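Local coordinates for protein design construct XXA_GVDQ (Synthetic construct, PDB 6NZ1) that is a computationally designed helical protein that assembles into a homotrimer, made in a study of closely related sequences adopting two structurally divergent folds, at residues 59-64 and 89-94. Residues are numbered along the deposited sequence; the frame is centred on the assembly and turned at random.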
ATOM      1  N   GLN B  59      12.686   0.954   2.076  1.00 18.30           N
ATOM      2  CA  GLN B  59      13.580   1.951   2.637  1.00 22.05           C
ATOM      3  C   GLN B  59      13.458   2.001   4.142  1.00 18.51           C
ATOM      4  O   GLN B  59      14.427   2.320   4.831  1.00 17.81           O
ATOM      5  CB  GLN B  59      13.266   3.316   2.039  1.00 25.01           C
ATOM      6  CG  GLN B  59      14.208   4.431   2.415  1.00 29.51           C
ATOM      7  CD  GLN B  59      15.660   4.156   2.095  1.00 32.05           C
ATOM      8  OE1 GLN B  59      16.542   4.795   2.647  1.00 31.34           O
ATOM      9  NE2 GLN B  59      15.915   3.232   1.183  1.00 31.79           N
ATOM     10  N   ILE B  60      12.282   1.692   4.671  1.00 18.96           N
ATOM     11  CA  ILE B  60      12.145   1.629   6.112  1.00 17.79           C
ATOM     12  C   ILE B  60      12.988   0.492   6.661  1.00 17.79           C
ATOM     13  O   ILE B  60      13.648   0.639   7.691  1.00 18.43           O
ATOM     14  CB  ILE B  60      10.667   1.497   6.495  1.00 17.77           C
ATOM     15  CG1 ILE B  60       9.982   2.851   6.314  1.00 17.77           C
ATOM     16  CG2 ILE B  60      10.546   1.026   7.897  1.00 17.76           C
ATOM     17  CD1 ILE B  60       8.521   2.876   6.590  1.00 17.76           C
ATOM     18  N   VAL B  61      12.976  -0.657   5.989  1.00 20.18           N
ATOM     19  CA  VAL B  61      13.810  -1.775   6.414  1.00 19.64           C
ATOM     20  C   VAL B  61      15.277  -1.364   6.442  1.00 20.88           C
ATOM     21  O   VAL B  61      16.044  -1.780   7.319  1.00 23.73           O
ATOM     22  CB  VAL B  61      13.561  -2.975   5.483  1.00 17.82           C
ATOM     23  CG1 VAL B  61      14.644  -3.988   5.592  1.00 17.84           C
ATOM     24  CG2 VAL B  61      12.263  -3.627   5.809  1.00 17.81           C
ATOM     25  N   GLU B  62      15.701  -0.555   5.484  1.00 20.03           N
ATOM     26  CA  GLU B  62      17.095  -0.142   5.473  1.00 21.33           C
ATOM     27  C   GLU B  62      17.409   0.705   6.689  1.00 20.53           C
ATOM     28  O   GLU B  62      18.460   0.544   7.319  1.00 20.67           O
ATOM     29  CB  GLU B  62      17.404   0.611   4.189  1.00 21.04           C
ATOM     30  CG  GLU B  62      17.356  -0.275   2.937  1.00 23.25           C
ATOM     31  CD  GLU B  62      18.273  -1.513   3.010  1.00 23.43           C
ATOM     32  OE1 GLU B  62      19.510  -1.364   2.963  1.00 24.46           O
ATOM     33  OE2 GLU B  62      17.763  -2.643   3.088  1.00 23.14           O
ATOM     34  N   ILE B  63      16.500   1.601   7.043  1.00 17.81           N
ATOM     35  CA  ILE B  63      16.698   2.415   8.228  1.00 18.50           C
ATOM     36  C   ILE B  63      16.689   1.540   9.460  1.00 17.79           C
ATOM     37  O   ILE B  63      17.446   1.760  10.410  1.00 17.79           O
ATOM     38  CB  ILE B  63      15.617   3.500   8.309  1.00 17.79           C
ATOM     39  CG1 ILE B  63      15.745   4.467   7.150  1.00 17.79           C
ATOM     40  CG2 ILE B  63      15.686   4.255   9.622  1.00 17.77           C
ATOM     41  CD1 ILE B  63      14.435   5.229   6.892  1.00 17.78           C
ATOM     42  N   LEU B  64      15.831   0.534   9.471  1.00 17.79           N
ATOM     43  CA  LEU B  64      15.785  -0.327  10.635  1.00 17.79           C
ATOM     44  C   LEU B  64      17.078  -1.107  10.778  1.00 17.80           C
ATOM     45  O   LEU B  64      17.531  -1.353  11.895  1.00 17.80           O
ATOM     46  CB  LEU B  64      14.604  -1.282  10.544  1.00 18.45           C
ATOM     47  CG  LEU B  64      13.161  -0.785  10.619  1.00 17.77           C
ATOM     48  CD1 LEU B  64      12.222  -1.965  10.280  1.00 17.77           C
ATOM     49  CD2 LEU B  64      12.801  -0.213  11.971  1.00 18.34           C
ATOM     50  N   LYS B  89      15.198 -10.105   9.758  1.00 18.59           N
ATOM     51  CA  LYS B  89      15.429 -11.166   8.792  1.00 21.37           C
ATOM     52  C   LYS B  89      14.103 -11.663   8.241  1.00 20.27           C
ATOM     53  O   LYS B  89      13.910 -11.735   7.027  1.00 19.06           O
ATOM     54  CB  LYS B  89      16.219 -12.309   9.442  1.00 22.48           C
ATOM     55  CG  LYS B  89      16.526 -13.507   8.547  1.00 26.11           C
ATOM     56  CD  LYS B  89      16.951 -14.715   9.382  1.00 25.99           C
ATOM     57  CE  LYS B  89      17.366 -15.899   8.527  1.00 29.58           C
ATOM     58  NZ  LYS B  89      18.562 -15.620   7.679  1.00 32.88           N
ATOM     59  N   ASP B  90      13.170 -11.993   9.135  1.00 23.32           N
ATOM     60  CA  ASP B  90      11.879 -12.508   8.711  1.00 24.43           C
ATOM     61  C   ASP B  90      11.148 -11.493   7.845  1.00 25.46           C
ATOM     62  O   ASP B  90      10.593 -11.834   6.796  1.00 26.97           O
ATOM     63  CB  ASP B  90      11.045 -12.871   9.939  1.00 28.34           C
ATOM     64  CG  ASP B  90      11.566 -14.108  10.680  1.00 29.91           C
ATOM     65  OD1 ASP B  90      12.581 -14.714  10.269  1.00 30.59           O
ATOM     66  OD2 ASP B  90      10.942 -14.472  11.701  1.00 32.09           O
ATOM     67  N   LEU B  91      11.137 -10.234   8.266  1.00 22.39           N
ATOM     68  CA  LEU B  91      10.479  -9.208   7.472  1.00 21.95           C
ATOM     69  C   LEU B  91      11.113  -9.074   6.097  1.00 21.38           C
ATOM     70  O   LEU B  91      10.413  -8.935   5.091  1.00 20.19           O
ATOM     71  CB  LEU B  91      10.539  -7.879   8.204  1.00 19.81           C
ATOM     72  CG  LEU B  91      10.087  -6.662   7.417  1.00 18.27           C
ATOM     73  CD1 LEU B  91       8.667  -6.830   7.013  1.00 18.42           C
ATOM     74  CD2 LEU B  91      10.280  -5.439   8.268  1.00 18.57           C
ATOM     75  N   LYS B  92      12.440  -9.083   6.037  1.00 20.69           N
ATOM     76  CA  LYS B  92      13.115  -9.023   4.752  1.00 21.29           C
ATOM     77  C   LYS B  92      12.727 -10.196   3.854  1.00 21.30           C
ATOM     78  O   LYS B  92      12.700 -10.057   2.626  1.00 20.21           O
ATOM     79  CB  LYS B  92      14.616  -8.993   4.983  1.00 19.71           C
ATOM     80  CG  LYS B  92      15.188  -7.631   5.331  1.00 21.65           C
ATOM     81  CD  LYS B  92      16.698  -7.718   5.183  1.00 24.34           C
ATOM     82  CE  LYS B  92      17.373  -6.389   5.220  1.00 23.81           C
ATOM     83  NZ  LYS B  92      18.857  -6.565   4.983  1.00 26.23           N
ATOM     84  N   ARG B  93      12.419 -11.349   4.442  1.00 24.99           N
ATOM     85  CA  ARG B  93      11.985 -12.488   3.646  1.00 30.97           C
ATOM     86  C   ARG B  93      10.574 -12.275   3.113  1.00 29.25           C
ATOM     87  O   ARG B  93      10.313 -12.461   1.922  1.00 30.84           O
ATOM     88  CB  ARG B  93      12.049 -13.757   4.486  1.00 37.04           C
ATOM     89  CG  ARG B  93      13.455 -14.228   4.776  1.00 43.10           C
ATOM     90  CD  ARG B  93      13.465 -15.701   5.124  1.00 48.76           C
ATOM     91  NE  ARG B  93      12.841 -15.999   6.412  1.00 52.00           N
ATOM     92  CZ  ARG B  93      11.584 -16.403   6.565  1.00 55.19           C
ATOM     93  NH1 ARG B  93      11.115 -16.673   7.786  1.00 55.10           N
ATOM     94  NH2 ARG B  93      10.800 -16.549   5.499  1.00 54.81           N
ATOM     95  N   SER B  94       9.648 -11.885   3.979  1.00 27.77           N
ATOM     96  CA  SER B  94       8.255 -11.768   3.590  1.00 25.69           C
ATOM     97  C   SER B  94       7.900 -10.384   3.096  1.00 22.47           C
ATOM     98  O   SER B  94       6.715 -10.058   2.992  1.00 22.30           O
ATOM     99  CB  SER B  94       7.360 -12.135   4.761  1.00 28.19           C
ATOM    100  OG  SER B  94       7.603 -11.255   5.837  1.00 31.47           O
TER
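Asp90 O, one residue before the Leu91 that meets Val61, takes two donors from Ser94. Ser94 N bonds to Asp90 O at 3.0 Å, and Ser94 OG reaches the same Asp90 O at 3.2 Å. The hydroxyl lies above the carbonyl plane, 37° out of it. Both bonds stay within segment 89-94; no hydrogen bond crosses to segment 59-64.

The two segments meet through aliphatic side chains. Val61 makes the two closest contacts, one with each methyl. Val61 CG2 meets Leu91 CD2 at 3.6 Å, where the two side chains lie alongside, pointing opposite ways. Val61 CG1 lies 3.7 Å from both Lys92 CG and Lys92 CE. CG1 stands anti to the backbone N (chi1 163°) and faces the lysine; CG2, anti to the carbonyl carbon and beside the backbone N, faces Leu91. The Lys92 chain is extended beyond CG, and its methylenes run slantwise across Val61 CG1. Lys92 NZ ends 4.5 Å from Glu62 OE2, too far for a salt bridge, though the opposite charges probably attract weakly. Leu64 CD1 lies farther off, 4.5 Å from Leu91 CD2.

The segments run nearly antiparallel, at 162°, and their short axes come within 11.1 Å. The contact packs the C-terminal part of helix 78-94 against helix 29-73, the two arms of an antiparallel helical hairpin. Leu88 also packs on Val61 and Leu64. Ile60 and Leu64 meet their counterparts in the third subunit. Leu91 packs on Gln59 of that subunit and Ile60 on Leu91 of the second, so the same helices also pack against the other two chains.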